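Local structure of glycoside hydrolase family 31 (Trueperella pyogenes, 5I0F) at residues I33-S38 with F57-V62; D68-A73 with G77-A82; G428-N433 with G469-G474. The protein degrades cycloalternan, a cyclic glucose oligosaccharide, as a family 31 glycoside hydrolase that works through a covalent glycosyl-enzyme intermediate. All coordinates share one frame; numbering follows the deposited sequence.

Contact 1: I33-S38 with F57-V62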
loop_
_atom_site.group_PDB
_atom_site.type_symbol
_atom_site.label_atom_id
_atom_site.label_comp_id
_atom_site.label_asym_id
_atom_site.label_seq_id
_atom_site.Cartn_x
_atom_site.Cartn_y
_atom_site.Cartn_z
ATOM N N ILE A 33 29.535 8.077 -8.908
ATOM C CA ILE A 33 29.785 8.680 -7.603
ATOM C C ILE A 33 29.221 10.095 -7.595
ATOM O O ILE A 33 29.670 10.936 -8.375
ATOM C CB ILE A 33 31.296 8.739 -7.310
ATOM C CG1 ILE A 33 31.891 7.328 -7.343
ATOM C CG2 ILE A 33 31.553 9.373 -5.949
ATOM C CD1 ILE A 33 33.391 7.292 -7.343
ATOM N N GLY A 34 28.274 10.343 -6.690
ATOM C CA GLY A 34 27.630 11.644 -6.515
ATOM C C GLY A 34 27.912 12.309 -5.169
ATOM O O GLY A 34 28.068 11.637 -4.153
ATOM N N ALA A 35 27.986 13.635 -5.182
ATOM C CA ALA A 35 28.076 14.447 -3.960
ATOM C C ALA A 35 27.401 15.776 -4.225
ATOM O O ALA A 35 27.307 16.197 -5.375
ATOM C CB ALA A 35 29.531 14.652 -3.549
ATOM N N THR A 36 26.905 16.417 -3.171
ATOM C CA THR A 36 26.354 17.749 -3.278
ATOM C C THR A 36 27.126 18.721 -2.369
ATOM O O THR A 36 27.762 18.317 -1.385
ATOM C CB THR A 36 24.860 17.803 -2.908
ATOM O OG1 THR A 36 24.697 17.450 -1.533
ATOM C CG2 THR A 36 24.043 16.847 -3.777
ATOM N N THR A 37 27.066 19.991 -2.743
ATOM C CA THR A 37 27.607 21.081 -1.960
ATOM C C THR A 37 26.458 21.986 -1.502
ATOM O O THR A 37 25.528 22.250 -2.267
ATOM C CB THR A 37 28.628 21.885 -2.782
ATOM O OG1 THR A 37 28.007 22.384 -3.973
ATOM C CG2 THR A 37 29.787 20.997 -3.193
ATOM N N SER A 38 26.537 22.439 -0.249
ATOM C CA SER A 38 25.521 23.313 0.347
ATOM C C SER A 38 25.533 24.698 -0.283
ATOM O O SER A 38 24.485 25.322 -0.444
ATOM C CB SER A 38 25.721 23.442 1.865
ATOM O OG SER A 38 26.937 24.108 2.179
ATOM N N PHE A 57 39.523 12.196 -9.563
ATOM C CA PHE A 57 38.533 12.427 -10.605
ATOM C C PHE A 57 38.033 13.868 -10.519
ATOM O O PHE A 57 37.720 14.351 -9.429
ATOM C CB PHE A 57 37.367 11.453 -10.442
ATOM C CG PHE A 57 37.763 10.005 -10.554
ATOM C CD1 PHE A 57 38.212 9.305 -9.445
ATOM C CD2 PHE A 57 37.663 9.334 -11.768
ATOM C CE1 PHE A 57 38.581 7.970 -9.548
ATOM C CE2 PHE A 57 38.041 8.003 -11.883
ATOM C CZ PHE A 57 38.496 7.318 -10.768
ATOM N N ASP A 58 37.983 14.549 -11.656
ATOM C CA ASP A 58 37.365 15.875 -11.761
ATOM C C ASP A 58 35.883 15.688 -11.985
ATOM O O ASP A 58 35.461 15.229 -13.037
ATOM C CB ASP A 58 37.931 16.678 -12.937
ATOM C CG ASP A 58 39.304 17.231 -12.661
ATOM O OD1 ASP A 58 39.497 17.898 -11.609
ATOM O OD2 ASP A 58 40.188 17.015 -13.513
ATOM N N MET A 59 35.092 16.059 -10.997
ATOM C CA MET A 59 33.655 15.867 -11.058
ATOM C C MET A 59 33.011 16.967 -11.900
ATOM O O MET A 59 33.572 18.055 -12.063
ATOM C CB MET A 59 33.072 15.813 -9.644
ATOM C CG MET A 59 33.686 14.718 -8.782
ATOM S SD MET A 59 33.078 14.702 -7.099
ATOM C CE MET A 59 31.476 13.900 -7.305
ATOM N N SER A 60 31.849 16.657 -12.458
ATOM C CA SER A 60 31.095 17.565 -13.310
ATOM C C SER A 60 29.776 17.949 -12.637
ATOM O O SER A 60 29.188 17.112 -11.936
ATOM C CB SER A 60 30.788 16.874 -14.630
ATOM O OG SER A 60 31.966 16.750 -15.408
ATOM N N PRO A 61 29.288 19.188 -12.869
ATOM C CA PRO A 61 28.011 19.542 -12.278
ATOM C C PRO A 61 26.874 18.854 -13.032
ATOM O O PRO A 61 26.929 18.710 -14.245
ATOM C CB PRO A 61 27.940 21.079 -12.431
ATOM C CG PRO A 61 29.211 21.504 -13.079
ATOM C CD PRO A 61 29.798 20.286 -13.720
ATOM N N VAL A 62 25.857 18.428 -12.303
ATOM C CA VAL A 62 24.804 17.628 -12.899
ATOM C C VAL A 62 23.479 18.059 -12.305
ATOM O O VAL A 62 23.460 18.664 -11.247
ATOM C CB VAL A 62 25.126 16.122 -12.668
ATOM C CG1 VAL A 62 24.818 15.694 -11.239
ATOM C CG2 VAL A 62 24.444 15.235 -13.692
#

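Contact 2: D68-A73 with G77-A82. With CA (calcium ion), chain H; GLC (alpha-D-glucopyranose), chain B; GLC (alpha-D-glucopyranose), chain C.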
loop_
_atom_site.group_PDB
_atom_site.type_symbol
_atom_site.label_atom_id
_atom_site.label_comp_id
_atom_site.label_asym_id
_atom_site.label_seq_id
_atom_site.Cartn_x
_atom_site.Cartn_y
_atom_site.Cartn_z
ATOM N N ASP A 68 14.470 10.445 -11.969
ATOM C CA ASP A 68 14.826 10.590 -10.527
ATOM C C ASP A 68 14.250 11.849 -9.855
ATOM O O ASP A 68 13.677 11.764 -8.771
ATOM C CB ASP A 68 16.344 10.590 -10.302
ATOM C CG ASP A 68 16.982 9.236 -10.517
ATOM O OD1 ASP A 68 16.426 8.206 -10.065
ATOM O OD2 ASP A 68 18.097 9.206 -11.094
ATOM N N ALA A 69 14.428 13.006 -10.491
ATOM C CA ALA A 69 13.813 14.274 -10.045
ATOM C C ALA A 69 12.310 14.135 -9.821
ATOM O O ALA A 69 11.787 14.586 -8.798
ATOM C CB ALA A 69 14.061 15.382 -11.062
ATOM N N ALA A 70 11.629 13.508 -10.785
ATOM C CA ALA A 70 10.184 13.309 -10.704
ATOM C C ALA A 70 9.798 12.471 -9.490
ATOM O O ALA A 70 8.931 12.864 -8.701
ATOM C CB ALA A 70 9.654 12.654 -11.976
ATOM N N LEU A 71 10.461 11.321 -9.349
ATOM C CA LEU A 71 10.151 10.388 -8.270
ATOM C C LEU A 71 10.378 10.991 -6.882
ATOM O O LEU A 71 9.560 10.790 -5.994
ATOM C CB LEU A 71 10.934 9.086 -8.427
ATOM C CG LEU A 71 10.403 8.111 -9.498
ATOM C CD1 LEU A 71 11.373 6.964 -9.735
ATOM C CD2 LEU A 71 9.042 7.540 -9.128
ATOM N N LEU A 72 11.462 11.745 -6.698
ATOM C CA LEU A 72 11.736 12.341 -5.383
ATOM C C LEU A 72 10.679 13.387 -4.971
ATOM O O LEU A 72 10.431 13.552 -3.789
ATOM C CB LEU A 72 13.169 12.906 -5.301
ATOM C CG LEU A 72 14.304 11.895 -5.507
ATOM C CD1 LEU A 72 15.665 12.584 -5.538
ATOM C CD2 LEU A 72 14.288 10.829 -4.429
ATOM N N ALA A 73 10.036 14.046 -5.938
ATOM C CA ALA A 73 8.861 14.900 -5.660
ATOM C C ALA A 73 7.505 14.154 -5.568
ATOM O O ALA A 73 6.462 14.801 -5.579
ATOM C CB ALA A 73 8.766 16.001 -6.709
ATOM N N GLY A 77 2.112 11.675 -10.907
ATOM C CA GLY A 77 0.808 12.110 -10.398
ATOM C C GLY A 77 0.821 13.432 -9.626
ATOM O O GLY A 77 -0.208 14.109 -9.568
ATOM N N HIS A 78 1.974 13.790 -9.033
ATOM C CA HIS A 78 2.150 15.065 -8.307
ATOM C C HIS A 78 2.824 16.147 -9.154
ATOM O O HIS A 78 3.262 17.156 -8.601
ATOM C CB HIS A 78 2.970 14.868 -7.019
ATOM C CG HIS A 78 2.198 14.252 -5.896
ATOM N ND1 HIS A 78 1.118 14.881 -5.305
ATOM C CD2 HIS A 78 2.359 13.075 -5.242
ATOM C CE1 HIS A 78 0.651 14.113 -4.334
ATOM N NE2 HIS A 78 1.384 13.013 -4.275
ATOM N N LEU A 79 2.937 15.938 -10.472
ATOM C CA LEU A 79 3.744 16.816 -11.326
ATOM C C LEU A 79 3.020 17.249 -12.590
ATOM O O LEU A 79 2.459 16.429 -13.319
ATOM C CB LEU A 79 5.068 16.137 -11.694
ATOM C CG LEU A 79 6.071 16.069 -10.522
ATOM C CD1 LEU A 79 7.142 15.023 -10.788
ATOM C CD2 LEU A 79 6.710 17.432 -10.235
ATOM N N ALA A 80 3.055 18.553 -12.842
ATOM C CA ALA A 80 2.608 19.122 -14.101
ATOM C C ALA A 80 3.332 20.445 -14.322
ATOM O O ALA A 80 3.606 21.180 -13.372
ATOM C CB ALA A 80 1.107 19.337 -14.089
ATOM N N ALA A 81 3.613 20.746 -15.585
ATOM C CA ALA A 81 4.151 22.065 -15.988
ATOM C C ALA A 81 3.321 23.259 -15.469
ATOM O O ALA A 81 3.859 24.355 -15.213
ATOM C CB ALA A 81 4.263 22.127 -17.497
ATOM N N ALA A 82 2.008 23.059 -15.352
ATOM C CA ALA A 82 1.078 24.089 -14.833
ATOM C C ALA A 82 1.476 24.642 -13.445
ATOM O O ALA A 82 1.269 25.824 -13.169
ATOM C CB ALA A 82 -0.326 23.513 -14.762
HETATM CA CA CA H . 1.639 14.424 -14.386
HETATM C C1 GLC B . -2.359 13.362 -1.891
HETATM C C2 GLC B . -3.304 12.180 -1.659
HETATM C C3 GLC B . -2.876 11.384 -0.432
HETATM C C4 GLC B . -1.438 10.920 -0.606
HETATM C C5 GLC B . -0.571 12.168 -0.795
HETATM C C6 GLC B . 0.906 11.850 -0.957
HETATM O O2 GLC B . -4.643 12.662 -1.520
HETATM O O3 GLC B . -3.747 10.254 -0.270
HETATM O O4 GLC B . -1.021 10.143 0.535
HETATM O O5 GLC B . -1.002 12.916 -1.948
HETATM O O6 GLC B . 1.189 11.243 -2.227
HETATM C C1 GLC C . -2.068 16.699 -4.654
HETATM C C2 GLC C . -3.566 16.767 -4.926
HETATM C C3 GLC C . -4.314 17.253 -3.685
HETATM C C4 GLC C . -3.970 16.394 -2.467
HETATM C C5 GLC C . -2.447 16.401 -2.275
HETATM C C6 GLC C . -1.915 15.600 -1.081
HETATM O O1 GLC C . -1.550 18.020 -4.452
HETATM O O2 GLC C . -3.816 17.655 -6.025
HETATM O O3 GLC C . -5.715 17.231 -3.966
HETATM O O4 GLC C . -4.610 16.893 -1.287
HETATM O O5 GLC C . -1.829 15.914 -3.485
HETATM O O6 GLC C . -2.604 14.354 -0.867
HETATM O O HOH W 1 -0.257 15.660 -13.638
HETATM O O HOH W 2 3.841 14.551 -15.191
HETATM O O HOH W 3 -0.440 12.861 -14.191
#

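Contact 3: G428-N433 with G469-G474. With GLC (alpha-D-glucopyranose), chain B; BGC (beta-D-glucopyranose), chain D.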
loop_
_atom_site.group_PDB
_atom_site.type_symbol
_atom_site.label_atom_id
_atom_site.label_comp_id
_atom_site.label_asym_id
_atom_site.label_seq_id
_atom_site.Cartn_x
_atom_site.Cartn_y
_atom_site.Cartn_z
ATOM N N GLY A 428 10.046 11.513 2.829
ATOM C CA GLY A 428 9.067 11.549 1.783
ATOM C C GLY A 428 8.548 12.944 1.518
ATOM O O GLY A 428 8.900 13.921 2.188
ATOM N N TRP A 429 7.665 12.998 0.532
ATOM C CA TRP A 429 7.108 14.249 0.038
ATOM C C TRP A 429 5.866 14.658 0.851
ATOM O O TRP A 429 5.620 15.837 1.033
ATOM C CB TRP A 429 6.764 14.123 -1.468
ATOM C CG TRP A 429 5.855 12.960 -1.804
ATOM C CD1 TRP A 429 4.489 12.961 -1.795
ATOM C CD2 TRP A 429 6.257 11.622 -2.171
ATOM N NE1 TRP A 429 4.008 11.698 -2.138
ATOM C CE2 TRP A 429 5.066 10.867 -2.384
ATOM C CE3 TRP A 429 7.500 10.992 -2.348
ATOM C CZ2 TRP A 429 5.082 9.508 -2.751
ATOM C CZ3 TRP A 429 7.516 9.628 -2.739
ATOM C CH2 TRP A 429 6.308 8.909 -2.926
ATOM N N TRP A 430 5.109 13.684 1.352
ATOM C CA TRP A 430 3.882 13.949 2.130
ATOM C C TRP A 430 4.240 13.983 3.611
ATOM O O TRP A 430 4.869 13.047 4.103
ATOM C CB TRP A 430 2.901 12.821 1.849
ATOM C CG TRP A 430 1.469 13.009 2.254
ATOM C CD1 TRP A 430 0.699 14.129 2.116
ATOM C CD2 TRP A 430 0.616 11.992 2.785
ATOM N NE1 TRP A 430 -0.576 13.878 2.572
ATOM C CE2 TRP A 430 -0.657 12.577 2.987
ATOM C CE3 TRP A 430 0.810 10.650 3.133
ATOM C CZ2 TRP A 430 -1.736 11.860 3.510
ATOM C CZ3 TRP A 430 -0.260 9.928 3.642
ATOM C CH2 TRP A 430 -1.521 10.537 3.834
ATOM N N PHE A 431 3.828 15.034 4.317
ATOM C CA PHE A 431 4.208 15.261 5.722
ATOM C C PHE A 431 5.742 15.256 5.833
ATOM O O PHE A 431 6.306 14.497 6.620
ATOM C CB PHE A 431 3.600 14.208 6.672
ATOM C CG PHE A 431 2.115 14.357 6.921
ATOM C CD1 PHE A 431 1.185 14.163 5.903
ATOM C CD2 PHE A 431 1.639 14.618 8.206
ATOM C CE1 PHE A 431 -0.184 14.277 6.144
ATOM C CE2 PHE A 431 0.271 14.725 8.458
ATOM C CZ PHE A 431 -0.641 14.583 7.419
ATOM N N PRO A 432 6.415 16.101 5.030
ATOM C CA PRO A 432 7.880 16.091 5.007
ATOM C C PRO A 432 8.486 16.450 6.382
ATOM O O PRO A 432 7.950 17.308 7.096
ATOM C CB PRO A 432 8.221 17.145 3.936
ATOM C CG PRO A 432 7.064 18.073 3.924
ATOM C CD PRO A 432 5.861 17.234 4.259
ATOM N N ASN A 433 9.531 15.719 6.780
ATOM C CA ASN A 433 10.250 15.941 8.052
ATOM C C ASN A 433 9.478 15.634 9.337
ATOM O O ASN A 433 9.957 15.913 10.446
ATOM C CB ASN A 433 10.822 17.369 8.100
ATOM C CG ASN A 433 11.793 17.646 6.962
ATOM O OD1 ASN A 433 11.676 18.660 6.267
ATOM N ND2 ASN A 433 12.762 16.748 6.764
ATOM N N GLY A 469 1.810 4.840 6.315
ATOM C CA GLY A 469 2.635 3.743 6.827
ATOM C C GLY A 469 3.847 3.377 5.971
ATOM O O GLY A 469 4.634 2.500 6.369
ATOM N N GLU A 470 4.014 4.062 4.833
ATOM C CA GLU A 470 5.097 3.774 3.859
ATOM C C GLU A 470 6.291 4.713 4.022
ATOM O O GLU A 470 7.170 4.708 3.187
ATOM C CB GLU A 470 4.599 3.914 2.419
ATOM C CG GLU A 470 3.210 3.333 2.147
ATOM C CD GLU A 470 2.041 4.295 2.375
ATOM O OE1 GLU A 470 2.235 5.465 2.815
ATOM O OE2 GLU A 470 0.885 3.877 2.097
ATOM N N HIS A 471 6.375 5.450 5.124
ATOM C CA HIS A 471 7.227 6.644 5.192
ATOM C C HIS A 471 8.694 6.378 5.552
ATOM O O HIS A 471 9.550 7.259 5.366
ATOM C CB HIS A 471 6.644 7.625 6.218
ATOM C CG HIS A 471 5.148 7.714 6.171
ATOM N ND1 HIS A 471 4.475 8.321 5.131
ATOM C CD2 HIS A 471 4.201 7.237 7.008
ATOM C CE1 HIS A 471 3.178 8.221 5.334
ATOM N NE2 HIS A 471 2.985 7.574 6.468
ATOM N N ALA A 472 8.996 5.191 6.072
ATOM C CA ALA A 472 10.357 4.903 6.588
ATOM C C ALA A 472 11.259 4.500 5.444
ATOM O O ALA A 472 11.043 3.440 4.847
ATOM C CB ALA A 472 10.319 3.787 7.616
ATOM N N TRP A 473 12.257 5.336 5.142
ATOM C CA TRP A 473 13.299 5.006 4.184
ATOM C C TRP A 473 14.642 5.086 4.903
ATOM O O TRP A 473 14.943 6.083 5.548
ATOM C CB TRP A 473 13.330 5.988 3.021
ATOM C CG TRP A 473 12.114 6.083 2.138
ATOM C CD1 TRP A 473 11.087 5.176 2.004
ATOM C CD2 TRP A 473 11.825 7.143 1.239
ATOM N NE1 TRP A 473 10.165 5.640 1.089
ATOM C CE2 TRP A 473 10.602 6.847 0.606
ATOM C CE3 TRP A 473 12.481 8.328 0.911
ATOM C CZ2 TRP A 473 10.035 7.694 -0.350
ATOM C CZ3 TRP A 473 11.915 9.171 -0.039
ATOM C CH2 TRP A 473 10.694 8.853 -0.646
ATOM N N GLY A 474 15.463 4.051 4.761
ATOM C CA GLY A 474 16.796 4.024 5.362
ATOM C C GLY A 474 17.065 2.630 5.868
ATOM O O GLY A 474 16.386 2.158 6.786
HETATM C C1 GLC B . -2.359 13.362 -1.891
HETATM C C2 GLC B . -3.304 12.180 -1.659
HETATM C C3 GLC B . -2.876 11.384 -0.432
HETATM C C4 GLC B . -1.438 10.920 -0.606
HETATM C C5 GLC B . -0.571 12.168 -0.795
HETATM C C6 GLC B . 0.906 11.850 -0.957
HETATM O O2 GLC B . -4.643 12.662 -1.520
HETATM O O3 GLC B . -3.747 10.254 -0.270
HETATM O O4 GLC B . -1.021 10.143 0.535
HETATM O O5 GLC B . -1.002 12.916 -1.948
HETATM O O6 GLC B . 1.189 11.243 -2.227
HETATM C C2 BGC D . -5.518 8.476 1.427
HETATM C C3 BGC D . -6.742 9.244 0.895
HETATM C C4 BGC D . -7.092 10.366 1.867
HETATM C C5 BGC D . -5.879 11.274 2.120
HETATM C C6 BGC D . -6.210 12.249 3.242
HETATM C C1 BGC D . -4.664 9.122 2.548
HETATM O O2 BGC D . -4.889 7.502 0.571
HETATM O O3 BGC D . -7.844 8.352 0.710
HETATM O O4 BGC D . -8.191 11.146 1.357
HETATM O O5 BGC D . -4.663 10.558 2.457
HETATM O O6 BGC D . -5.197 13.254 3.357
HETATM O O HOH W 4 5.399 10.313 3.457
#

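Contact 1: I33-S38 with F57-V62
Gly34 and Met59 bring segments 33-38 and 57-62 closest, with 8.6 Å between their CA atoms, and no hydrogen bond joins the two segments. Each strand instead pairs antiparallel with strand 91-97 in the curled antiparallel sheet of the N-terminal domain, and the contact bridges that common neighbour on the interior side. Met59 carries it. Its CG lies anti to the carbonyl carbon (chi1 -58°) and the chain runs on extended before bending at chi3 (78°), which lays the terminal methyl against the backbone of residues 33-35. There Met59 CE rests 3.6 Å from Ile33 O and 4.1 Å from Ala35 N: the methyl lies over the Gly34-Ala35 peptide at its nitrogen and comes obliquely to Ile33 O. Ala35 suits its place because its short methyl leaves the backbone accessible; Ala35 CB and Met59 CE approach to 4.3 Å. Gly34 takes part through its backbone, with Met59 CE 4.4 Å from Gly34 C. Ile33 meets the methionine through its carbonyl oxygen; its CB sets off toward the other segment, and its side chain packs on Phe109 of strand 105-113. Phe109 and Met44 of strand 41-49 also press on Ala35 and Met59, which makes the cluster part of the domain's hydrophobic core. With neither charge nor hydrogen bond across it, the contact probably rests mainly on van der Waals packing, part of it against the backbone, for which the flexible, polarisable thioether of methionine is well suited.

Contact 2: D68-A73 with G77-A82
Leu79 plays two parts at once: its side chain packs on the end of helix 66-72, while its carbonyl oxygen binds a calcium ion. The contact folds the loop that follows helix 66-72 back against the helix's last turn, in the N-terminal domain beside the sugar-binding pocket. Leu79 CG stands anti to the carbonyl carbon (chi1 -73°), and of the branched end one methyl reaches the helix at Ala70 and the other the residue just past its end, Ala73. Leu79 CD1 lies 3.5 Å from Ala70 CA and close to that residue's methyl, whereas Leu79 CD2 meets Ala73 CB at 4.3 Å. Small alanines at position 70 and just past the helix end suit the place, and at Ala70 the leucine settles close to the backbone. Ala73 is where the chain leaves helical geometry, and its carbonyl oxygen lies 3.8 Å from His78 CB. On the calcium, Leu79 O sits at 2.4 Å beside three waters and Glu76 O; the ion also ties the loop carbonyls of Glu76 and Leu79 together. His78, its ring stacked with Tyr200, turns an edge to the glycan: His78 NE2 donates to O6 of the chain B glucose at 2.7 Å, with an N-H...O angle of 165°.

Contact 3: G428-N433 with G469-G474
His471 and Trp473, in the loop that follows barrel strand 463-466, meet three consecutive residues, Gly428 to Trp430, of the loop before helix 442-450. The second segment opens with Gly469, where glycine suits the positive phi (105°). Glu470 forms a salt bridge with Arg516, which hydrogen-bonds the sugar, and so probably helps to position it. His471 presents a ring edge to Trp430, the two rings being inclined to each other, with His471 CE1 4.0 Å from Trp430 CE3. The imidazole also offers a polar atom: His471 ND1 is 2.8 Å from a water, and this water donates to Trp430 O at 2.9 Å, bridging the loops. Trp473 supplies the broad apolar surface: one face looks onto Gly428 N, and Gly428 CA comes within 4.0 Å of Trp473 CH2. The same benzene rim meets Trp429 at about a right angle, Trp429 CZ3 lying 3.9 Å from Trp473 CH2. Trp429 takes the crowded chi1 near 55°, which carries its indole to the sugar, where Trp429 NE1 donates to O6 of the chain B glucose at 2.9 Å and 171°. Trp430 offers that glucose a face, O4 lying over it, while Phe431 backs the opposite face. Ring-edge contacts and one bridging water join the loops, consistent with holding the two tryptophans where an indole N-H and an aromatic face meet the glucose.

Overall arrangement
From the N terminus, contact 1 closes first, returning strand 54-62 past strand 41-49 to strand 31-37 and so tying the curled sheet together. The chain then enters helix 66-72, and contact 2 closes a short turn just beyond it. Much later contact 3 closes a longer excursion between two loops of the TIM barrel. The three follow in series; none nests within or crosses another. Contact 1 stands apart, its centre about 23 Å from that of contact 2 and 26 Å from that of contact 3. Contacts 2 and 3 touch: Trp429 packs against His78 and the end of the helix, and both contacts reach the chain B glucose, joining N-terminal domain and barrel at the pocket.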